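Local coordinates for protein 3-isopropylmalate dehydratase small subunit (Campylobacter jejuni, PDB 3Q3W) that forms the small subunit of isopropylmalate isomerase, which interconverts 2-isopropylmalate and 3-isopropylmalate by way of 2-isopropylmaleate, at residues Ala109-Phe112 with Lys113-Leu117; Leu166-Phe169 with His170-Cys173; Ala20-Asp23 with Thr24-Ile28; Ile27-Lys30 with Gln31-Leu34. All coordinates share one frame; numbering follows the deposited sequence.

Contact 1 (Ala109-Phe112 with Lys113-Leu117); sequences ADIF and KNNAL
Ala116 sets its CB over one face of the Phe112 ring, 4.2 Å from the ring centroid and 22° off the normal, a CH-pi contact between residues one helical turn apart. The methyl sits toward the rim. The ring gets there because Phe112 carries CG anti to its backbone N (chi1 168°), which swings it along the helix toward the next turn. This is the tight side: both residues are buried, Phe82 meets the ring edge-to-face, and Pro92 and Leu95 of helix 90-98 also press on it. Ala116 N also donates to Phe112 O at 2.7 Å.

At the margin, Asn115 runs beside Ile111, its ND2 3.7 Å from CG2 of Ile111, and touches Pro92. The solvent side, with Asp110 and the exposed Ile111, is looser. The charged ends of Asp110 and Lys113 stay apart, OD1 of Asp110 5.7 Å from NZ of Lys113; a water accepts a weak hydrogen bond from NZ of Lys113 and donates one to OD1 of Asp110 at 2.7 Å. The direct salt bridge of Lys113 goes instead to Glu125 on strand 122-125. The Phe112 ring thus gives helix 110-118 its apolar anchorage, whereas charge ties the helix to the following strand of its beta-alpha-beta unit.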
# COMPACT_ATOMS: atom_id res chain seq x y z
N ALA A 109 -8.78 -2.33 7.55
CA ALA A 109 -9.88 -3.23 7.64
C ALA A 109 -9.31 -4.63 7.89
O ALA A 109 -8.38 -5.05 7.23
CB ALA A 109 -10.72 -3.21 6.39
N ASP A 110 -9.87 -5.32 8.88
CA ASP A 110 -9.33 -6.61 9.31
C ASP A 110 -9.16 -7.59 8.15
O ASP A 110 -8.12 -8.25 8.04
CB ASP A 110 -10.24 -7.25 10.37
CG ASP A 110 -10.39 -6.41 11.64
OD1 ASP A 110 -9.55 -5.51 11.88
OD2 ASP A 110 -11.36 -6.66 12.39
N ILE A 111 -10.16 -7.69 7.30
CA ILE A 111 -10.12 -8.70 6.24
C ILE A 111 -8.97 -8.39 5.25
O ILE A 111 -8.17 -9.25 4.93
CB ILE A 111 -11.45 -8.82 5.49
CG1 ILE A 111 -12.55 -9.40 6.42
CG2 ILE A 111 -11.29 -9.74 4.29
CD1 ILE A 111 -13.93 -9.40 5.80
N PHE A 112 -8.88 -7.14 4.83
CA PHE A 112 -7.85 -6.74 3.89
C PHE A 112 -6.48 -6.93 4.50
O PHE A 112 -5.53 -7.40 3.81
CB PHE A 112 -8.05 -5.28 3.47
CG PHE A 112 -6.90 -4.71 2.73
CD1 PHE A 112 -6.81 -4.88 1.37
CD2 PHE A 112 -5.86 -4.05 3.41
CE1 PHE A 112 -5.76 -4.36 0.66
CE2 PHE A 112 -4.78 -3.54 2.72
CZ PHE A 112 -4.71 -3.70 1.34
N LYS A 113 -6.34 -6.57 5.78
CA LYS A 113 -5.04 -6.71 6.42
C LYS A 113 -4.51 -8.16 6.28
O LYS A 113 -3.34 -8.36 5.91
CB LYS A 113 -5.05 -6.29 7.92
CG LYS A 113 -3.61 -6.28 8.47
CD LYS A 113 -3.48 -6.34 9.98
CE LYS A 113 -4.03 -5.15 10.65
NZ LYS A 113 -3.86 -5.40 12.10
N ASN A 114 -5.35 -9.14 6.59
CA ASN A 114 -4.92 -10.53 6.59
C ASN A 114 -4.59 -11.00 5.18
O ASN A 114 -3.59 -11.64 4.96
CB ASN A 114 -5.98 -11.42 7.20
CG ASN A 114 -5.47 -12.81 7.47
OD1 ASN A 114 -5.90 -13.75 6.83
ND2 ASN A 114 -4.57 -12.96 8.45
N ASN A 115 -5.42 -10.60 4.22
CA ASN A 115 -5.14 -10.90 2.82
C ASN A 115 -3.88 -10.25 2.33
O ASN A 115 -3.14 -10.85 1.54
CB ASN A 115 -6.29 -10.48 1.94
CG ASN A 115 -7.53 -11.32 2.18
OD1 ASN A 115 -7.43 -12.47 2.66
ND2 ASN A 115 -8.70 -10.75 1.89
N ALA A 116 -3.65 -9.01 2.76
CA ALA A 116 -2.48 -8.31 2.27
C ALA A 116 -1.23 -8.99 2.81
O ALA A 116 -0.27 -9.22 2.08
CB ALA A 116 -2.52 -6.83 2.66
N LEU A 117 -1.23 -9.27 4.11
CA LEU A 117 -0.11 -9.92 4.79
C LEU A 117 0.13 -11.29 4.18
O LEU A 117 1.28 -11.67 3.96
CB LEU A 117 -0.38 -10.05 6.29
CG LEU A 117 -0.30 -8.69 7.01
CD1 LEU A 117 -0.81 -8.85 8.47
CD2 LEU A 117 1.14 -8.10 6.93
O HOH W 1 -7.01 -4.64 11.96

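Contact 2 (Leu166-Phe169 with His170-Cys173); sequences LDDF and HRIC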
# COMPACT_ATOMS: atom_id res chain seq x y z
N LEU A 166 3.60 -6.22 14.72
CA LEU A 166 3.08 -7.21 13.80
C LEU A 166 3.14 -8.59 14.42
O LEU A 166 4.17 -8.98 14.99
CB LEU A 166 3.87 -7.23 12.48
CG LEU A 166 3.13 -7.83 11.29
CD1 LEU A 166 2.12 -6.83 10.73
CD2 LEU A 166 4.12 -8.24 10.21
N ASP A 167 2.04 -9.32 14.32
CA ASP A 167 1.96 -10.71 14.79
C ASP A 167 3.25 -11.45 14.38
O ASP A 167 3.65 -11.33 13.23
CB ASP A 167 0.73 -11.32 14.09
CG ASP A 167 0.64 -12.82 14.20
OD1 ASP A 167 0.10 -13.30 15.21
OD2 ASP A 167 1.05 -13.53 13.25
N ASP A 168 3.88 -12.22 15.28
CA ASP A 168 5.14 -12.91 14.95
C ASP A 168 5.03 -13.86 13.76
O ASP A 168 5.99 -14.01 12.99
CB ASP A 168 5.68 -13.70 16.14
CG ASP A 168 6.40 -12.84 17.19
OD1 ASP A 168 7.00 -11.79 16.88
OD2 ASP A 168 6.38 -13.26 18.34
N PHE A 169 3.89 -14.51 13.61
CA PHE A 169 3.73 -15.48 12.54
C PHE A 169 3.72 -14.78 11.20
O PHE A 169 4.44 -15.20 10.29
CB PHE A 169 2.46 -16.31 12.74
CG PHE A 169 2.16 -17.22 11.61
CD1 PHE A 169 3.03 -18.25 11.29
CD2 PHE A 169 1.03 -17.03 10.84
CE1 PHE A 169 2.77 -19.09 10.23
CE2 PHE A 169 0.74 -17.86 9.81
CZ PHE A 169 1.61 -18.91 9.49
N HIS A 170 2.94 -13.70 11.07
CA HIS A 170 2.92 -12.92 9.83
C HIS A 170 4.30 -12.38 9.52
O HIS A 170 4.72 -12.37 8.37
CB HIS A 170 1.94 -11.76 9.91
CG HIS A 170 0.51 -12.18 9.84
ND1 HIS A 170 0.06 -13.12 8.93
CD2 HIS A 170 -0.57 -11.80 10.56
CE1 HIS A 170 -1.23 -13.31 9.11
NE2 HIS A 170 -1.64 -12.52 10.08
N ARG A 171 5.00 -11.94 10.56
CA ARG A 171 6.30 -11.32 10.39
C ARG A 171 7.30 -12.32 9.88
O ARG A 171 8.02 -12.02 8.95
CB ARG A 171 6.81 -10.71 11.68
CG ARG A 171 8.31 -10.36 11.69
CD ARG A 171 8.57 -9.34 12.81
NE ARG A 171 9.98 -9.06 13.09
CZ ARG A 171 10.78 -9.76 13.89
NH1 ARG A 171 10.38 -10.88 14.47
NH2 ARG A 171 12.03 -9.35 14.10
N ILE A 172 7.34 -13.50 10.48
CA ILE A 172 8.32 -14.47 10.04
C ILE A 172 8.02 -14.95 8.63
O ILE A 172 8.97 -15.17 7.90
CB ILE A 172 8.52 -15.64 11.03
CG1 ILE A 172 9.88 -16.34 10.79
CG2 ILE A 172 7.37 -16.67 10.97
CD1 ILE A 172 11.23 -15.48 11.02
N CYS A 173 6.75 -15.14 8.28
CA CYS A 173 6.38 -15.42 6.89
C CYS A 173 6.95 -14.36 5.94
O CYS A 173 7.59 -14.72 4.98
CB CYS A 173 4.87 -15.58 6.72
SG CYS A 173 4.17 -17.06 7.54
O HOH W 2 8.76 -13.10 14.11
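From Asp167, the N-cap residue, the chain turns into helix 168-176, and Arg171 N, Ile172 N and Cys173 N donate to the carbonyl oxygens of Asp167, Asp168 and Phe169 at 2.9 to 3.1 Å. The cap itself is a side-chain bond: OD2 of Asp167 accepts from His170 N at 2.9 Å through its anti lone pair, the one facing away from OD1, and the N-H points at it with an angle of 160°. The same oxygen lies 3.6 Å from CD2 of the His170 ring, whose plane is turned 61° from the carboxylate.

One turn on, SG of Cys173 stands over a face of the Phe169 ring, 3.9 Å from the centroid and displaced toward the CE1-CZ side of the rim, a sulfur-aromatic contact. Phe169 reaches it with CG anti to the backbone N (chi1 174°). Leu166 lays CD2 against CA of Arg171 at 3.8 Å. The extended Arg171 side chain shares a water with Asp168 O through NH1, while NE and NH2 bond to the carbonyls of Leu150 and Leu151, beyond strand 145-149. His170 and Leu166 rest on Leu117, so this helix start lies against helix 110-118; in sequence it follows strand 160-163, an edge strand of the sheet within the chain.

Contact 3 (Ala20-Asp23 with Thr24-Ile28); sequences ANID and TDQII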
# COMPACT_ATOMS: atom_id res chain seq x y z
N ALA A 20 -9.73 8.59 3.81
CA ALA A 20 -10.06 7.59 4.83
C ALA A 20 -10.96 6.56 4.18
O ALA A 20 -11.58 6.82 3.14
CB ALA A 20 -10.75 8.23 6.03
N ASN A 21 -11.04 5.40 4.81
CA ASN A 21 -11.94 4.37 4.36
C ASN A 21 -11.77 4.05 2.86
O ASN A 21 -12.76 3.81 2.18
CB ASN A 21 -13.39 4.80 4.61
CG ASN A 21 -13.60 5.32 6.00
OD1 ASN A 21 -13.45 4.58 6.97
ND2 ASN A 21 -13.92 6.60 6.11
N ILE A 22 -10.53 4.05 2.35
CA ILE A 22 -10.30 3.60 0.96
C ILE A 22 -10.82 2.16 0.91
O ILE A 22 -10.40 1.29 1.68
CB ILE A 22 -8.83 3.75 0.50
CG1 ILE A 22 -8.54 5.21 0.18
CG2 ILE A 22 -8.53 2.90 -0.77
CD1 ILE A 22 -7.10 5.64 0.43
N ASP A 23 -11.82 1.94 0.08
CA ASP A 23 -12.47 0.66 0.01
C ASP A 23 -12.03 -0.21 -1.19
O ASP A 23 -11.33 0.24 -2.10
CB ASP A 23 -13.99 0.87 0.08
CG ASP A 23 -14.56 1.55 -1.13
OD1 ASP A 23 -14.08 1.25 -2.24
OD2 ASP A 23 -15.52 2.35 -1.00
N THR A 24 -12.46 -1.46 -1.16
CA THR A 24 -11.97 -2.48 -2.04
C THR A 24 -12.35 -2.11 -3.47
O THR A 24 -11.59 -2.38 -4.38
CB THR A 24 -12.45 -3.92 -1.59
OG1 THR A 24 -13.85 -3.90 -1.31
CG2 THR A 24 -11.72 -4.37 -0.34
N ASP A 25 -13.48 -1.44 -3.66
CA ASP A 25 -13.84 -0.93 -4.99
C ASP A 25 -13.00 0.22 -5.51
O ASP A 25 -12.85 0.38 -6.73
CB ASP A 25 -15.29 -0.45 -5.05
CG ASP A 25 -16.27 -1.56 -4.92
OD1 ASP A 25 -16.33 -2.43 -5.83
OD2 ASP A 25 -17.00 -1.55 -3.90
N GLN A 26 -12.51 1.06 -4.62
CA GLN A 26 -11.56 2.08 -5.01
C GLN A 26 -10.25 1.44 -5.37
O GLN A 26 -9.60 1.86 -6.30
CB GLN A 26 -11.39 3.10 -3.90
CG GLN A 26 -12.68 3.83 -3.57
CD GLN A 26 -12.43 4.93 -2.57
OE1 GLN A 26 -12.65 4.78 -1.38
NE2 GLN A 26 -11.93 6.01 -3.04
N ILE A 27 -9.84 0.44 -4.61
CA ILE A 27 -8.58 -0.27 -4.90
C ILE A 27 -8.66 -0.96 -6.28
O ILE A 27 -7.77 -0.82 -7.09
CB ILE A 27 -8.19 -1.28 -3.77
CG1 ILE A 27 -7.93 -0.53 -2.46
CG2 ILE A 27 -6.87 -2.03 -4.13
CD1 ILE A 27 -7.90 -1.41 -1.20
N ILE A 28 -9.75 -1.68 -6.54
CA ILE A 28 -9.91 -2.35 -7.82
C ILE A 28 -11.37 -2.67 -8.01
O ILE A 28 -11.95 -3.44 -7.23
CB ILE A 28 -9.02 -3.67 -7.95
CG1 ILE A 28 -9.25 -4.34 -9.31
CG2 ILE A 28 -9.19 -4.60 -6.73
CD1 ILE A 28 -8.11 -5.29 -9.78
O HOH W 3 -18.13 0.80 -2.44
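The loop 20-23 runs straight into the short helix 24-27, whose first turn closes where Ile27 N donates to Asp23 O at 2.9 Å; Ile28 then leaves helical geometry. Asp23 and Gln26 answer each other across this turn in a capping box. OD1 of Asp23 accepts from Gln26 N at 2.9 Å, met nearly along its C-O axis with an N-H angle of 152°. In return, Asp23 N donates to OE1 of Gln26 at 3.3 Å; that bond is straight at its hydrogen, but the donor stands above the amide plane and not on a lone pair. Asp23 can reach forward over the first turn because its CG lies between the backbone N and the carbonyl carbon (chi1 68°). Gln26 crosses it at about a right angle, the carboxylate and amide planes 69° apart; its CG lies 3.2 Å from Asp23 OD1, and the extended remainder carries OE1 back to Asp23 N.

On the buried side, CG2 of Ile22 meets CG1 of Ile27 at 3.9 Å, the two side chains again crossing nearly perpendicularly, and Ile27 goes on to Ala91 and Leu95 of helix 90-98.

The carboxylates of Asp23 and Asp25 lie near one another, OD1 of Asp23 4.4 Å from OD2 of Asp25. A water donates to OD2 of Asp25 at 3.0 Å and, weakly, to OD2 of Asp23, while OD1 of Asp25 has a salt bridge to Arg88. The closeness of the two acids is probably eased by the bond from Gln26 N, the shared water and Arg88; their position at the helix N-terminus would be consistent with this.

Contact 4 (Ile27-Lys30 with Gln31-Leu34); sequences IIPK and QFLL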
# COMPACT_ATOMS: atom_id res chain seq x y z
N ILE A 27 -9.84 0.44 -4.61
CA ILE A 27 -8.58 -0.27 -4.90
C ILE A 27 -8.66 -0.96 -6.28
O ILE A 27 -7.77 -0.82 -7.09
CB ILE A 27 -8.19 -1.28 -3.77
CG1 ILE A 27 -7.93 -0.53 -2.46
CG2 ILE A 27 -6.87 -2.03 -4.13
CD1 ILE A 27 -7.90 -1.41 -1.20
N ILE A 28 -9.75 -1.68 -6.54
CA ILE A 28 -9.91 -2.35 -7.82
C ILE A 28 -11.37 -2.67 -8.01
O ILE A 28 -11.95 -3.44 -7.23
CB ILE A 28 -9.02 -3.67 -7.95
CG1 ILE A 28 -9.25 -4.34 -9.31
CG2 ILE A 28 -9.19 -4.60 -6.73
CD1 ILE A 28 -8.11 -5.29 -9.78
N PRO A 29 -11.95 -2.08 -9.05
CA PRO A 29 -13.36 -2.21 -9.29
C PRO A 29 -13.75 -3.63 -9.76
O PRO A 29 -12.90 -4.41 -10.21
CB PRO A 29 -13.61 -1.18 -10.40
CG PRO A 29 -12.52 -0.26 -10.31
CD PRO A 29 -11.36 -1.02 -9.88
N LYS A 30 -15.04 -3.91 -9.67
CA LYS A 30 -15.60 -5.25 -9.85
C LYS A 30 -15.45 -5.79 -11.26
O LYS A 30 -15.39 -6.99 -11.43
CB LYS A 30 -17.08 -5.29 -9.48
CG LYS A 30 -17.40 -5.02 -8.01
CD LYS A 30 -18.93 -4.86 -7.88
CE LYS A 30 -19.44 -4.89 -6.43
NZ LYS A 30 -18.95 -6.07 -5.67
N GLN A 31 -15.44 -4.92 -12.27
CA GLN A 31 -15.25 -5.34 -13.67
C GLN A 31 -13.88 -6.02 -14.01
O GLN A 31 -13.75 -6.68 -15.04
CB GLN A 31 -15.52 -4.17 -14.65
CG GLN A 31 -14.59 -2.99 -14.59
CD GLN A 31 -15.07 -1.86 -13.69
OE1 GLN A 31 -15.70 -2.12 -12.68
NE2 GLN A 31 -14.75 -0.61 -14.03
N PHE A 32 -12.91 -5.91 -13.12
CA PHE A 32 -11.57 -6.49 -13.35
C PHE A 32 -11.25 -7.72 -12.51
O PHE A 32 -10.09 -8.13 -12.43
CB PHE A 32 -10.53 -5.44 -13.01
CG PHE A 32 -10.69 -4.17 -13.81
CD1 PHE A 32 -10.59 -4.19 -15.18
CD2 PHE A 32 -10.98 -2.98 -13.20
CE1 PHE A 32 -10.76 -2.99 -15.93
CE2 PHE A 32 -11.15 -1.80 -13.94
CZ PHE A 32 -11.05 -1.81 -15.28
N LEU A 33 -12.22 -8.27 -11.80
CA LEU A 33 -11.93 -9.31 -10.81
C LEU A 33 -11.92 -10.70 -11.43
O LEU A 33 -12.59 -11.65 -11.00
CB LEU A 33 -12.88 -9.22 -9.63
CG LEU A 33 -13.04 -7.87 -8.95
CD1 LEU A 33 -14.03 -8.08 -7.79
CD2 LEU A 33 -11.65 -7.36 -8.48
N LEU A 34 -11.11 -10.80 -12.47
CA LEU A 34 -10.96 -12.01 -13.23
C LEU A 34 -10.33 -13.08 -12.33
O LEU A 34 -9.43 -12.80 -11.52
CB LEU A 34 -10.15 -11.73 -14.48
CG LEU A 34 -10.87 -10.96 -15.59
CD1 LEU A 34 -9.90 -10.56 -16.64
CD2 LEU A 34 -11.93 -11.82 -16.22
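Leu33 folds back over Lys30, Pro29 and Ile28, its two branches meeting different partners. CB lies 3.8 Å from Lys30 O; CG is anti to the carbonyl carbon (chi1 -51°) and sits 3.5 Å from that same oxygen. The branches then part: CD1 goes to CA of Lys30 at 3.8 Å, while CD2 approaches both Pro29 O, at 3.6 Å, and CG1 of Ile28, at 3.9 Å.

Ile28 also sends CD1 to CB of Phe32 at 4.0 Å, the two side chains crossing obliquely. Phe32 and Pro29 run side by side, and CD of the proline meets the ring at its edge, in the ring plane, 3.9 Å from CD2. Gln31 bends at chi2 (-93°), turning its amide back to Pro29. Beyond the segments, His44 stacks on the Phe32 ring, and His47 and Asp48 of helix 47-50 touch Pro29.

The backbone accounts for the fold-back: Phe32 N donates to Pro29 O at 3.3 Å from above the carbonyl plane, and Leu33 N weakly to Lys30 O. These i to i+3 bonds are the mark of a 3-10 turn, and it ends in an inverse gamma turn centred on Leu33, within the long loop between helices 24-27 and 47-50.

Overall arrangement
All four contacts are local turns, yet their settings differ. Contact 2 is a surface contact at the start of helix 168-176; the others are partly buried. Contacts 1 and 2 join helices 110-118 and 168-176, where ND2 of Asn114 also packs 3.4 Å from NE2 of His170. Contact 1 meets contact 3 where CE1 of Phe112 approaches CD1 of Ile27 at 4.1 Å, both residues also resting on helix 90-98. Contacts 3 and 4 share Ile27 and Ile28, whereas contacts 2 and 4 have centres about 29 Å apart. Aspartates cap the helices of contacts 2 and 3; contact 1 begins on an alanine, and contact 4 relies on apolar packing around a 3-10 turn.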